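Local coordinates for molybdenum cofactor carrier protein (Chlamydomonas reinhardtii, PDB 2IZ6) that binds and carries the molybdenum cofactor, probably holding it between its synthesis and its delivery to the enzymes that use it, at residues Leu31-Glu36 / Val135-Gln140; Glu60-Ala65 / Gly70-Val75; Glu142-Phe147 / Val155-Asp160. All blocks are in the same frame, centred on the assembly; numbering follows the deposited sequence.

Contact 1: residues Leu31-Glu36 / Val135-Gln140; sequences LVMANE and VLLGTQ
Met-33, on helix 28-43, reaches across with its thioether to Leu-137, the last residue of strand 134-137, and to Gly-138 just beyond it. The backbones stay well apart: the nearest pair of CA atoms, those of Met-33 and Gly-138, are 8.4 Å from one another, so the sulfur and terminal methyl of one long side chain do the bridging. Outward from the helix, Met-33 sets its CG anti to the carbonyl carbon, keeps the next torsion close to extended and then bends at chi3 (-53°), which swings CE round toward the end of the strand. There CE packs against Leu-137 CG at 3.8 Å and lies 4.1 Å from Gly-138 CA. The sulfur is further back along the chain and meets the fork of the leucine: Met-33 SD is 3.9 Å from Leu-137 CD1 and 4.2 Å from Leu-137 CD2. Leu-137 offers this fork because its CG is anti to the backbone N (chi1 174°), and the two side chains cross obliquely. Everything here is apolar, at van der Waals distance, and the interface is small, 120 Å² over both sides. Gly-138 has a positive phi of 68°, which suits glycine, and the chain turns there as it leaves the strand; its carbonyl oxygen accepts a hydrogen bond from Gln-30 NE2, a second tie to the same helix. Leu-137 and Glu-36 both touch Val-161, at the start of helix 161-173. On its other flank helix 28-43 leans on helix 57-67 through Ala-34 and Val-57, while strand 134-137 runs in the parallel sheet between strands 110-114 and 155-158, with Leu-136 turned to helix 141-150.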
ATOM      1  N   LEU A  31      21.673 -18.144   9.151  1.00 22.93           N
ATOM      2  CA  LEU A  31      22.493 -16.922   9.028  1.00 22.87           C
ATOM      3  C   LEU A  31      23.677 -17.177   8.087  1.00 22.34           C
ATOM      4  O   LEU A  31      23.924 -16.372   7.188  1.00 25.03           O
ATOM      5  CB  LEU A  31      23.007 -16.438  10.410  1.00 22.52           C
ATOM      6  CG  LEU A  31      21.942 -15.939  11.370  1.00 21.30           C
ATOM      7  CD1 LEU A  31      22.624 -15.640  12.674  1.00 23.84           C
ATOM      8  CD2 LEU A  31      21.125 -14.753  10.751  1.00 23.58           C
ATOM      9  N   VAL A  32      24.322 -18.325   8.249  1.00 23.65           N
ATOM     10  CA  VAL A  32      25.482 -18.711   7.472  1.00 23.79           C
ATOM     11  C   VAL A  32      24.963 -18.955   6.033  1.00 23.15           C
ATOM     12  O   VAL A  32      25.592 -18.486   5.084  1.00 24.83           O
ATOM     13  CB  VAL A  32      26.124 -20.010   7.999  1.00 26.48           C
ATOM     14  CG1 VAL A  32      27.187 -20.524   7.029  1.00 25.47           C
ATOM     15  CG2 VAL A  32      26.682 -19.767   9.356  1.00 25.66           C
ATOM     16  N   MET A  33      23.927 -19.743   5.876  1.00 23.90           N
ATOM     17  CA  MET A  33      23.379 -19.973   4.513  1.00 24.88           C
ATOM     18  C   MET A  33      23.031 -18.693   3.784  1.00 24.14           C
ATOM     19  O   MET A  33      23.326 -18.522   2.610  1.00 25.00           O
ATOM     20  CB  MET A  33      22.200 -20.917   4.528  1.00 25.50           C
ATOM     21  CG  MET A  33      22.694 -22.378   4.792  1.00 29.36           C
ATOM     22  SD  MET A  33      21.474 -23.604   4.267  1.00 34.86           S
ATOM     23  CE  MET A  33      20.120 -22.934   5.164  1.00 25.53           C
ATOM     24  N   ALA A  34      22.397 -17.767   4.501  1.00 22.84           N
ATOM     25  CA  ALA A  34      22.055 -16.494   3.929  1.00 22.68           C
ATOM     26  C   ALA A  34      23.246 -15.685   3.465  1.00 21.32           C
ATOM     27  O   ALA A  34      23.244 -15.123   2.319  1.00 22.25           O
ATOM     28  CB  ALA A  34      21.176 -15.700   4.888  1.00 23.58           C
ATOM     29  N   ASN A  35      24.301 -15.670   4.283  1.00 21.34           N
ATOM     30  CA  ASN A  35      25.515 -14.941   3.887  1.00 21.00           C
ATOM     31  C   ASN A  35      26.126 -15.544   2.595  1.00 22.16           C
ATOM     32  O   ASN A  35      26.530 -14.807   1.694  1.00 22.19           O
ATOM     33  CB  ASN A  35      26.512 -14.927   5.086  1.00 21.55           C
ATOM     34  CG  ASN A  35      27.732 -14.098   4.796  1.00 23.49           C
ATOM     35  OD1 ASN A  35      28.734 -14.618   4.370  1.00 28.25           O
ATOM     36  ND2 ASN A  35      27.598 -12.762   4.861  1.00 25.28           N
ATOM     37  N   GLU A  36      26.240 -16.871   2.548  1.00 22.65           N
ATOM     38  CA  GLU A  36      26.790 -17.571   1.388  1.00 22.74           C
ATOM     39  C   GLU A  36      25.955 -17.371   0.194  1.00 22.15           C
ATOM     40  O   GLU A  36      26.481 -17.184  -0.888  1.00 23.31           O
ATOM     41  CB  GLU A  36      26.917 -19.055   1.663  1.00 24.75           C
ATOM     42  CG  GLU A  36      27.671 -19.809   0.556  1.00 28.09           C
ATOM     43  CD  GLU A  36      29.172 -19.387   0.320  1.00 37.59           C
ATOM     44  OE1 GLU A  36      29.860 -18.862   1.234  1.00 36.38           O
ATOM     45  OE2 GLU A  36      29.672 -19.576  -0.835  1.00 36.58           O
ATOM     46  N   VAL A 135      12.238 -20.329  -4.487  1.00 23.23           N
ATOM     47  CA  VAL A 135      13.185 -21.300  -3.961  1.00 21.85           C
ATOM     48  C   VAL A 135      13.204 -21.363  -2.422  1.00 22.81           C
ATOM     49  O   VAL A 135      13.334 -20.326  -1.795  1.00 23.41           O
ATOM     50  CB  VAL A 135      14.614 -21.051  -4.499  1.00 23.54           C
ATOM     51  CG1 VAL A 135      15.571 -22.095  -3.989  1.00 26.25           C
ATOM     52  CG2 VAL A 135      14.661 -21.074  -6.002  1.00 25.25           C
ATOM     53  N   LEU A 136      12.898 -22.536  -1.855  1.00 23.30           N
ATOM     54  CA  LEU A 136      12.817 -22.704  -0.426  1.00 22.88           C
ATOM     55  C   LEU A 136      14.062 -23.386   0.074  1.00 23.82           C
ATOM     56  O   LEU A 136      14.287 -24.562  -0.215  1.00 24.28           O
ATOM     57  CB  LEU A 136      11.580 -23.545  -0.088  1.00 23.70           C
ATOM     58  CG  LEU A 136      10.218 -23.012  -0.532  1.00 24.43           C
ATOM     59  CD1 LEU A 136       9.093 -23.999  -0.065  1.00 22.26           C
ATOM     60  CD2 LEU A 136       9.967 -21.615  -0.032  1.00 26.89           C
ATOM     61  N   LEU A 137      14.822 -22.668   0.902  1.00 22.96           N
ATOM     62  CA  LEU A 137      16.103 -23.147   1.466  1.00 24.89           C
ATOM     63  C   LEU A 137      15.990 -23.111   2.994  1.00 25.66           C
ATOM     64  O   LEU A 137      15.686 -22.094   3.586  1.00 25.76           O
ATOM     65  CB  LEU A 137      17.276 -22.295   0.991  1.00 24.48           C
ATOM     66  CG  LEU A 137      18.664 -22.602   1.618  1.00 25.79           C
ATOM     67  CD1 LEU A 137      19.053 -23.998   1.230  1.00 25.81           C
ATOM     68  CD2 LEU A 137      19.699 -21.538   1.125  1.00 27.33           C
ATOM     69  N   GLY A 138      16.222 -24.248   3.597  1.00 27.53           N
ATOM     70  CA  GLY A 138      16.230 -24.356   5.069  1.00 28.28           C
ATOM     71  C   GLY A 138      14.888 -24.156   5.723  1.00 28.68           C
ATOM     72  O   GLY A 138      14.807 -23.700   6.874  1.00 30.16           O
ATOM     73  N   THR A 139      13.817 -24.463   4.983  1.00 30.04           N
ATOM     74  CA  THR A 139      12.444 -24.422   5.509  1.00 32.29           C
ATOM     75  C   THR A 139      12.090 -25.855   5.988  1.00 33.98           C
ATOM     76  O   THR A 139      12.636 -26.818   5.535  1.00 37.28           O
ATOM     77  CB  THR A 139      11.413 -23.816   4.494  1.00 32.19           C
ATOM     78  OG1 THR A 139      11.121 -24.707   3.401  1.00 30.99           O
ATOM     79  CG2 THR A 139      11.926 -22.478   3.918  1.00 30.81           C
ATOM     80  N   GLN A 140      11.153 -26.001   6.869  1.00 36.72           N
ATOM     81  CA  GLN A 140      10.949 -27.343   7.386  1.00 36.09           C
ATOM     82  C   GLN A 140      10.019 -28.106   6.453  1.00 35.31           C
ATOM     83  O   GLN A 140       9.433 -27.506   5.527  1.00 33.35           O
ATOM     84  CB  GLN A 140      10.479 -27.273   8.837  1.00 39.44           C
ATOM     85  CG  GLN A 140      11.626 -26.790   9.839  1.00 43.34           C
ATOM     86  CD  GLN A 140      12.944 -27.604   9.776  1.00 48.04           C
ATOM     87  OE1 GLN A 140      12.938 -28.838   9.811  1.00 55.23           O
ATOM     88  NE2 GLN A 140      14.074 -26.902   9.695  1.00 50.88           N
TER

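Contact 2: residues Glu60-Ala65 / Gly70-Val75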
ATOM      1  N   GLU A  60      22.344 -10.686   6.629  1.00 24.52           N
ATOM      2  CA  GLU A  60      23.446 -11.575   6.243  1.00 25.15           C
ATOM      3  C   GLU A  60      23.606 -11.701   4.744  1.00 24.38           C
ATOM      4  O   GLU A  60      24.736 -11.693   4.266  1.00 24.82           O
ATOM      5  CB  GLU A  60      23.315 -12.960   6.880  1.00 23.95           C
ATOM      6  CG  GLU A  60      23.617 -12.965   8.394  1.00 25.42           C
ATOM      7  CD  GLU A  60      25.074 -12.663   8.657  1.00 30.51           C
ATOM      8  OE1 GLU A  60      25.909 -12.904   7.776  1.00 30.45           O
ATOM      9  OE2 GLU A  60      25.382 -12.138   9.748  1.00 39.48           O
ATOM     10  N   ALA A  61      22.487 -11.835   4.046  1.00 24.25           N
ATOM     11  CA  ALA A  61      22.518 -11.913   2.622  1.00 23.98           C
ATOM     12  C   ALA A  61      23.150 -10.622   2.052  1.00 24.63           C
ATOM     13  O   ALA A  61      23.978 -10.634   1.104  1.00 24.61           O
ATOM     14  CB  ALA A  61      21.141 -12.174   2.120  1.00 23.90           C
ATOM     15  N   MET A  62      22.757  -9.496   2.638  1.00 25.01           N
ATOM     16  CA  MET A  62      23.191  -8.190   2.158  1.00 27.85           C
ATOM     17  C   MET A  62      24.688  -7.993   2.371  1.00 27.27           C
ATOM     18  O   MET A  62      25.372  -7.405   1.532  1.00 25.70           O
ATOM     19  CB  MET A  62      22.409  -7.075   2.859  1.00 28.90           C
ATOM     20  CG  MET A  62      20.918  -7.089   2.572  1.00 35.37           C
ATOM     21  SD  MET A  62      20.283  -5.466   2.106  1.00 38.42           S
ATOM     22  CE  MET A  62      21.469  -4.984   0.854  1.00 25.35           C
ATOM     23  N   LYS A  63      25.192  -8.488   3.496  1.00 24.41           N
ATOM     24  CA  LYS A  63      26.613  -8.423   3.787  1.00 26.16           C
ATOM     25  C   LYS A  63      27.410  -9.280   2.849  1.00 24.84           C
ATOM     26  O   LYS A  63      28.510  -8.934   2.407  1.00 23.74           O
ATOM     27  CB  LYS A  63      26.863  -8.889   5.205  1.00 25.74           C
ATOM     28  CG  LYS A  63      26.462  -7.866   6.225  1.00 29.06           C
ATOM     29  CD  LYS A  63      27.127  -8.170   7.600  1.00 31.24           C
ATOM     30  CE  LYS A  63      26.514  -9.415   8.276  1.00 35.49           C
ATOM     31  NZ  LYS A  63      27.290  -9.888   9.457  1.00 36.96           N
ATOM     32  N   GLY A  64      26.877 -10.458   2.565  1.00 25.95           N
ATOM     33  CA  GLY A  64      27.498 -11.381   1.628  1.00 24.97           C
ATOM     34  C   GLY A  64      27.622 -10.868   0.207  1.00 23.34           C
ATOM     35  O   GLY A  64      28.676 -10.947  -0.413  1.00 23.68           O
ATOM     36  N   ALA A  65      26.532 -10.287  -0.294  1.00 22.52           N
ATOM     37  CA  ALA A  65      26.526  -9.728  -1.637  1.00 24.70           C
ATOM     38  C   ALA A  65      27.497  -8.563  -1.734  1.00 25.60           C
ATOM     39  O   ALA A  65      28.221  -8.428  -2.724  1.00 24.85           O
ATOM     40  CB  ALA A  65      25.127  -9.231  -1.938  1.00 23.30           C
ATOM     41  N   GLY A  70      28.631  -7.192  -5.182  1.00 24.74           N
ATOM     42  CA  GLY A  70      27.383  -7.020  -5.835  1.00 23.60           C
ATOM     43  C   GLY A  70      26.624  -5.792  -5.366  1.00 24.96           C
ATOM     44  O   GLY A  70      26.993  -5.113  -4.406  1.00 25.28           O
ATOM     45  N   THR A  71      25.578  -5.496  -6.100  1.00 24.07           N
ATOM     46  CA  THR A  71      24.757  -4.355  -5.873  1.00 24.59           C
ATOM     47  C   THR A  71      23.571  -4.862  -5.019  1.00 24.09           C
ATOM     48  O   THR A  71      23.005  -5.924  -5.254  1.00 24.45           O
ATOM     49  CB  THR A  71      24.145  -3.822  -7.163  1.00 26.48           C
ATOM     50  OG1 THR A  71      25.163  -3.222  -7.971  1.00 27.69           O
ATOM     51  CG2 THR A  71      23.087  -2.765  -6.906  1.00 26.49           C
ATOM     52  N   THR A  72      23.209  -4.079  -3.994  1.00 24.20           N
ATOM     53  CA  THR A  72      22.176  -4.430  -3.093  1.00 22.87           C
ATOM     54  C   THR A  72      21.083  -3.360  -2.988  1.00 22.98           C
ATOM     55  O   THR A  72      21.338  -2.140  -2.914  1.00 22.46           O
ATOM     56  CB  THR A  72      22.732  -4.612  -1.683  1.00 25.14           C
ATOM     57  OG1 THR A  72      23.375  -3.423  -1.232  1.00 25.39           O
ATOM     58  CG2 THR A  72      23.725  -5.798  -1.559  1.00 25.28           C
ATOM     59  N   ILE A  73      19.885  -3.864  -2.873  1.00 21.14           N
ATOM     60  CA  ILE A  73      18.684  -3.042  -2.722  1.00 22.17           C
ATOM     61  C   ILE A  73      18.043  -3.470  -1.437  1.00 23.95           C
ATOM     62  O   ILE A  73      17.676  -4.646  -1.263  1.00 23.44           O
ATOM     63  CB  ILE A  73      17.686  -3.164  -3.900  1.00 21.96           C
ATOM     64  CG1 ILE A  73      18.300  -2.816  -5.262  1.00 22.41           C
ATOM     65  CG2 ILE A  73      16.440  -2.290  -3.596  1.00 21.57           C
ATOM     66  CD1 ILE A  73      17.447  -3.274  -6.411  1.00 23.35           C
ATOM     67  N   GLY A  74      17.895  -2.530  -0.499  1.00 23.29           N
ATOM     68  CA  GLY A  74      17.312  -2.824   0.777  1.00 22.98           C
ATOM     69  C   GLY A  74      16.060  -2.015   0.934  1.00 23.66           C
ATOM     70  O   GLY A  74      16.088  -0.792   0.803  1.00 23.31           O
ATOM     71  N   VAL A  75      14.951  -2.715   1.158  1.00 23.77           N
ATOM     72  CA  VAL A  75      13.620  -2.163   1.254  1.00 24.60           C
ATOM     73  C   VAL A  75      13.238  -2.008   2.715  1.00 24.21           C
ATOM     74  O   VAL A  75      13.399  -2.940   3.513  1.00 23.68           O
ATOM     75  CB  VAL A  75      12.607  -3.051   0.470  1.00 25.72           C
ATOM     76  CG1 VAL A  75      11.237  -2.350   0.411  1.00 26.44           C
ATOM     77  CG2 VAL A  75      13.156  -3.341  -0.901  1.00 27.04           C
TER
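In the beta-alpha-beta unit built from strand 47-51, helix 57-67 and strand 72-76, this is the return leg, where Ala-65 and Met-62 of the helix face Gly-70, Thr-72 and Gly-74. The short axes of 60-65 and 72-75 run nearly antiparallel, 159° between their directions, and approach to 9.3 Å. Where the chain turns back, Gly-70 N donates to Ala-65 O at 2.8 Å, and the donor sits tilted out of the carbonyl plane. One step into the sheet, Ala-65 CB meets Thr-72 CG2 at 3.7 Å. The threonine splits its two branches between different jobs: with chi1 at 58°, CG2 lies anti to the carbonyl carbon and beside the backbone N, turned to the helix, while OG1 is engaged with Ala-87 O and Asp-89 N in the segment leading to strand 90-93. Met-62 bends at chi2 and chi3 to lie over the strand, and its SD passes 4.2 Å from Gly-74 CA, where no side chain intervenes. The position of its methyl against Thr-72 is doubtful in the model. On the side of the helix turned from the strand, Lys-63 NZ pairs with Glu-60 OE2 at 3.0 Å, approaching from above the carboxylate plane. Ile-73 points away from the helix, and packs on Ile-90 of the second subunit. The buried face of a helix laid back over a strand, with small residues (Ala-65, Gly-70, Gly-74) at the approach, is the second half of a beta-alpha-beta crossover, the connection that builds Rossmann-like parallel alpha/beta folds.

Contact 3: residues Glu142-Phe147 / Val155-Asp160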
ATOM      1  N   GLU A 142       6.991 -29.081   6.601  1.00 31.44           N
ATOM      2  CA  GLU A 142       5.595 -28.625   6.537  1.00 32.02           C
ATOM      3  C   GLU A 142       5.461 -27.557   5.511  1.00 29.60           C
ATOM      4  O   GLU A 142       4.477 -27.514   4.783  1.00 28.03           O
ATOM      5  CB  GLU A 142       5.081 -28.030   7.858  1.00 32.35           C
ATOM      6  CG  GLU A 142       4.855 -29.035   8.942  1.00 36.12           C
ATOM      7  CD  GLU A 142       6.071 -29.311   9.756  1.00 40.22           C
ATOM      8  OE1 GLU A 142       7.152 -28.686   9.568  1.00 40.74           O
ATOM      9  OE2 GLU A 142       5.916 -30.174  10.641  1.00 43.86           O
ATOM     10  N   ALA A 143       6.430 -26.643   5.513  1.00 29.04           N
ATOM     11  CA  ALA A 143       6.428 -25.558   4.578  1.00 28.03           C
ATOM     12  C   ALA A 143       6.621 -26.048   3.183  1.00 25.25           C
ATOM     13  O   ALA A 143       5.997 -25.638   2.270  1.00 28.04           O
ATOM     14  CB  ALA A 143       7.531 -24.571   4.924  1.00 29.63           C
ATOM     15  N   GLU A 144       7.648 -26.893   3.002  1.00 25.55           N
ATOM     16  CA  GLU A 144       7.946 -27.409   1.679  1.00 24.79           C
ATOM     17  C   GLU A 144       6.731 -28.104   1.066  1.00 23.75           C
ATOM     18  O   GLU A 144       6.346 -27.886  -0.097  1.00 25.58           O
ATOM     19  CB  GLU A 144       9.138 -28.379   1.765  1.00 25.20           C
ATOM     20  CG  GLU A 144      10.491 -27.713   2.226  1.00 25.31           C
ATOM     21  CD  GLU A 144      11.602 -28.718   2.558  1.00 28.97           C
ATOM     22  OE1 GLU A 144      11.287 -29.911   2.628  1.00 29.40           O
ATOM     23  OE2 GLU A 144      12.748 -28.278   2.719  1.00 30.82           O
ATOM     24  N   LYS A 145       6.069 -28.926   1.889  1.00 24.33           N
ATOM     25  CA  LYS A 145       4.900 -29.670   1.415  1.00 25.40           C
ATOM     26  C   LYS A 145       3.718 -28.730   1.134  1.00 24.18           C
ATOM     27  O   LYS A 145       3.057 -28.827   0.101  1.00 26.49           O
ATOM     28  CB  LYS A 145       4.492 -30.738   2.468  1.00 26.73           C
ATOM     29  CG  LYS A 145       5.484 -31.894   2.506  1.00 30.10           C
ATOM     30  CD  LYS A 145       5.082 -33.021   3.483  1.00 32.05           C
ATOM     31  CE  LYS A 145       6.346 -33.664   4.198  1.00 34.65           C
ATOM     32  NZ  LYS A 145       6.804 -35.077   3.816  1.00 42.06           N
ATOM     33  N   PHE A 146       3.504 -27.756   2.014  1.00 23.75           N
ATOM     34  CA  PHE A 146       2.406 -26.801   1.856  1.00 24.58           C
ATOM     35  C   PHE A 146       2.551 -25.934   0.586  1.00 23.65           C
ATOM     36  O   PHE A 146       1.664 -25.899  -0.271  1.00 25.35           O
ATOM     37  CB  PHE A 146       2.249 -25.946   3.094  1.00 24.46           C
ATOM     38  CG  PHE A 146       1.236 -24.822   2.897  1.00 25.49           C
ATOM     39  CD1 PHE A 146      -0.101 -25.097   2.714  1.00 27.58           C
ATOM     40  CD2 PHE A 146       1.656 -23.495   2.828  1.00 26.88           C
ATOM     41  CE1 PHE A 146      -1.039 -24.022   2.507  1.00 25.21           C
ATOM     42  CE2 PHE A 146       0.751 -22.455   2.671  1.00 27.92           C
ATOM     43  CZ  PHE A 146      -0.555 -22.712   2.484  1.00 25.97           C
ATOM     44  N   PHE A 147       3.746 -25.360   0.372  1.00 23.80           N
ATOM     45  CA  PHE A 147       3.930 -24.465  -0.762  1.00 25.02           C
ATOM     46  C   PHE A 147       3.920 -25.271  -2.010  1.00 23.56           C
ATOM     47  O   PHE A 147       3.388 -24.872  -3.041  1.00 24.48           O
ATOM     48  CB  PHE A 147       5.214 -23.561  -0.589  1.00 24.86           C
ATOM     49  CG  PHE A 147       5.022 -22.496   0.438  1.00 26.57           C
ATOM     50  CD1 PHE A 147       5.688 -22.500   1.598  1.00 25.65           C
ATOM     51  CD2 PHE A 147       4.052 -21.525   0.244  1.00 28.50           C
ATOM     52  CE1 PHE A 147       5.415 -21.529   2.597  1.00 27.33           C
ATOM     53  CE2 PHE A 147       3.807 -20.541   1.232  1.00 27.18           C
ATOM     54  CZ  PHE A 147       4.454 -20.580   2.365  1.00 26.23           C
ATOM     55  N   VAL A 155       7.484 -24.008  -7.164  1.00 23.76           N
ATOM     56  CA  VAL A 155       8.174 -24.148  -5.867  1.00 24.69           C
ATOM     57  C   VAL A 155       9.338 -25.099  -6.026  1.00 25.67           C
ATOM     58  O   VAL A 155       9.197 -26.208  -6.478  1.00 25.72           O
ATOM     59  CB  VAL A 155       7.187 -24.621  -4.805  1.00 25.50           C
ATOM     60  CG1 VAL A 155       7.867 -24.894  -3.490  1.00 23.63           C
ATOM     61  CG2 VAL A 155       6.188 -23.563  -4.538  1.00 23.78           C
ATOM     62  N   HIS A 156      10.528 -24.618  -5.696  1.00 24.62           N
ATOM     63  CA  HIS A 156      11.761 -25.353  -5.844  1.00 23.57           C
ATOM     64  C   HIS A 156      12.343 -25.499  -4.431  1.00 26.41           C
ATOM     65  O   HIS A 156      12.639 -24.538  -3.742  1.00 28.43           O
ATOM     66  CB  HIS A 156      12.750 -24.677  -6.770  1.00 24.30           C
ATOM     67  CG  HIS A 156      12.227 -24.460  -8.147  1.00 26.12           C
ATOM     68  ND1 HIS A 156      11.374 -23.423  -8.484  1.00 27.96           N
ATOM     69  CD2 HIS A 156      12.456 -25.155  -9.281  1.00 29.11           C
ATOM     70  CE1 HIS A 156      11.080 -23.521  -9.777  1.00 26.78           C
ATOM     71  NE2 HIS A 156      11.696 -24.571 -10.270  1.00 30.62           N
ATOM     72  N   VAL A 157      12.449 -26.718  -3.998  1.00 25.36           N
ATOM     73  CA  VAL A 157      13.025 -26.980  -2.694  1.00 24.53           C
ATOM     74  C   VAL A 157      14.528 -27.218  -2.869  1.00 27.00           C
ATOM     75  O   VAL A 157      14.946 -28.115  -3.614  1.00 26.45           O
ATOM     76  CB  VAL A 157      12.275 -28.174  -2.023  1.00 25.84           C
ATOM     77  CG1 VAL A 157      12.929 -28.545  -0.782  1.00 27.07           C
ATOM     78  CG2 VAL A 157      10.868 -27.805  -1.734  1.00 26.87           C
ATOM     79  N   ALA A 158      15.346 -26.496  -2.119  1.00 24.80           N
ATOM     80  CA  ALA A 158      16.815 -26.579  -2.255  1.00 26.41           C
ATOM     81  C   ALA A 158      17.380 -27.153  -0.991  1.00 28.05           C
ATOM     82  O   ALA A 158      16.999 -26.772   0.098  1.00 29.25           O
ATOM     83  CB  ALA A 158      17.390 -25.261  -2.524  1.00 28.60           C
ATOM     84  N   ALA A 159      18.297 -28.087  -1.159  1.00 29.10           N
ATOM     85  CA  ALA A 159      18.914 -28.736  -0.027  1.00 29.61           C
ATOM     86  C   ALA A 159      20.070 -27.948   0.594  1.00 29.34           C
ATOM     87  O   ALA A 159      20.429 -28.176   1.759  1.00 30.26           O
ATOM     88  CB  ALA A 159      19.401 -30.119  -0.425  1.00 31.07           C
ATOM     89  N   ASP A 160      20.696 -27.094  -0.193  1.00 27.53           N
ATOM     90  CA  ASP A 160      21.783 -26.234   0.254  1.00 26.45           C
ATOM     91  C   ASP A 160      21.925 -25.025  -0.669  1.00 25.18           C
ATOM     92  O   ASP A 160      21.169 -24.891  -1.645  1.00 25.57           O
ATOM     93  CB  ASP A 160      23.113 -27.029   0.295  1.00 27.82           C
ATOM     94  CG  ASP A 160      23.427 -27.738  -1.035  1.00 27.06           C
ATOM     95  OD1 ASP A 160      24.239 -28.723  -1.003  1.00 31.50           O
ATOM     96  OD2 ASP A 160      22.955 -27.368  -2.145  1.00 29.53           O
TER
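Glu-144 and Phe-147 of helix 141-150 pack on Val-157 and Val-155 in the last beta-alpha-beta unit of the sheet: strand 134-137, helix 141-150, strand 155-158. Walking along the helix, Ala-143 comes first: it leaves the strand alone and packs instead on Phe-146 of the third subunit. Glu-144 is next and makes the outer half of the contact. Its CG is anti to the carbonyl carbon (chi1 -64°) and the chain beyond is extended, so the side chain passes across Val-157 at about a right angle. The aliphatic part does the early touching, Glu-144 CB lying 3.9 Å from Val-157 CG2; further out, the carboxylate comes over the other methyl, with Glu-144 OE2 3.5 Å from Val-157 CG1. Phe-146 faces the third subunit. Its ring meets Phe-146 of that subunit with the planes at about 15°, and each Phe-146 is also edge-to-face with the Phe-147 of the opposing chain. Within the chain, Phe-146 CD2 sits 3.9 Å above the centre of the Phe-147 ring. Phe-147 closes the segment. Its CB faces the strand, but with CG anti to the carbonyl carbon the ring leads off among Ala-121, Val-124 and Leu-128 of helix 118-129 and Leu-136 of the neighbouring strand. What remains for Val-155 is the root of the side chain and the backbone: Val-155 CG1 is 4.2 Å from Phe-147 CB, and Val-155 CG2, 4.1 Å from that same CB, comes to 3.4 Å from Phe-147 O.

All three contacts tie helices to one parallel sheet. Along the chain, contact 2 falls between the two segments of contact 1, and contact 3 follows both. The centres of contacts 1 and 2 are about 15 Å apart, joined where helices 28-43 and 57-67 pack together. Contact 3 is about 11 Å from contact 1 and meets it in the sheet, since strands 134-137 and 155-158 are neighbours there, with Leu-136 hydrogen-bonded to His-156 and Ala-158. Contacts 2 and 3 lie on opposite sides of the chain's centre, about 23 Å apart, and each borders a different subunit, so the contacts span the Rossmann-like core between two interfaces of the four-chain carrier.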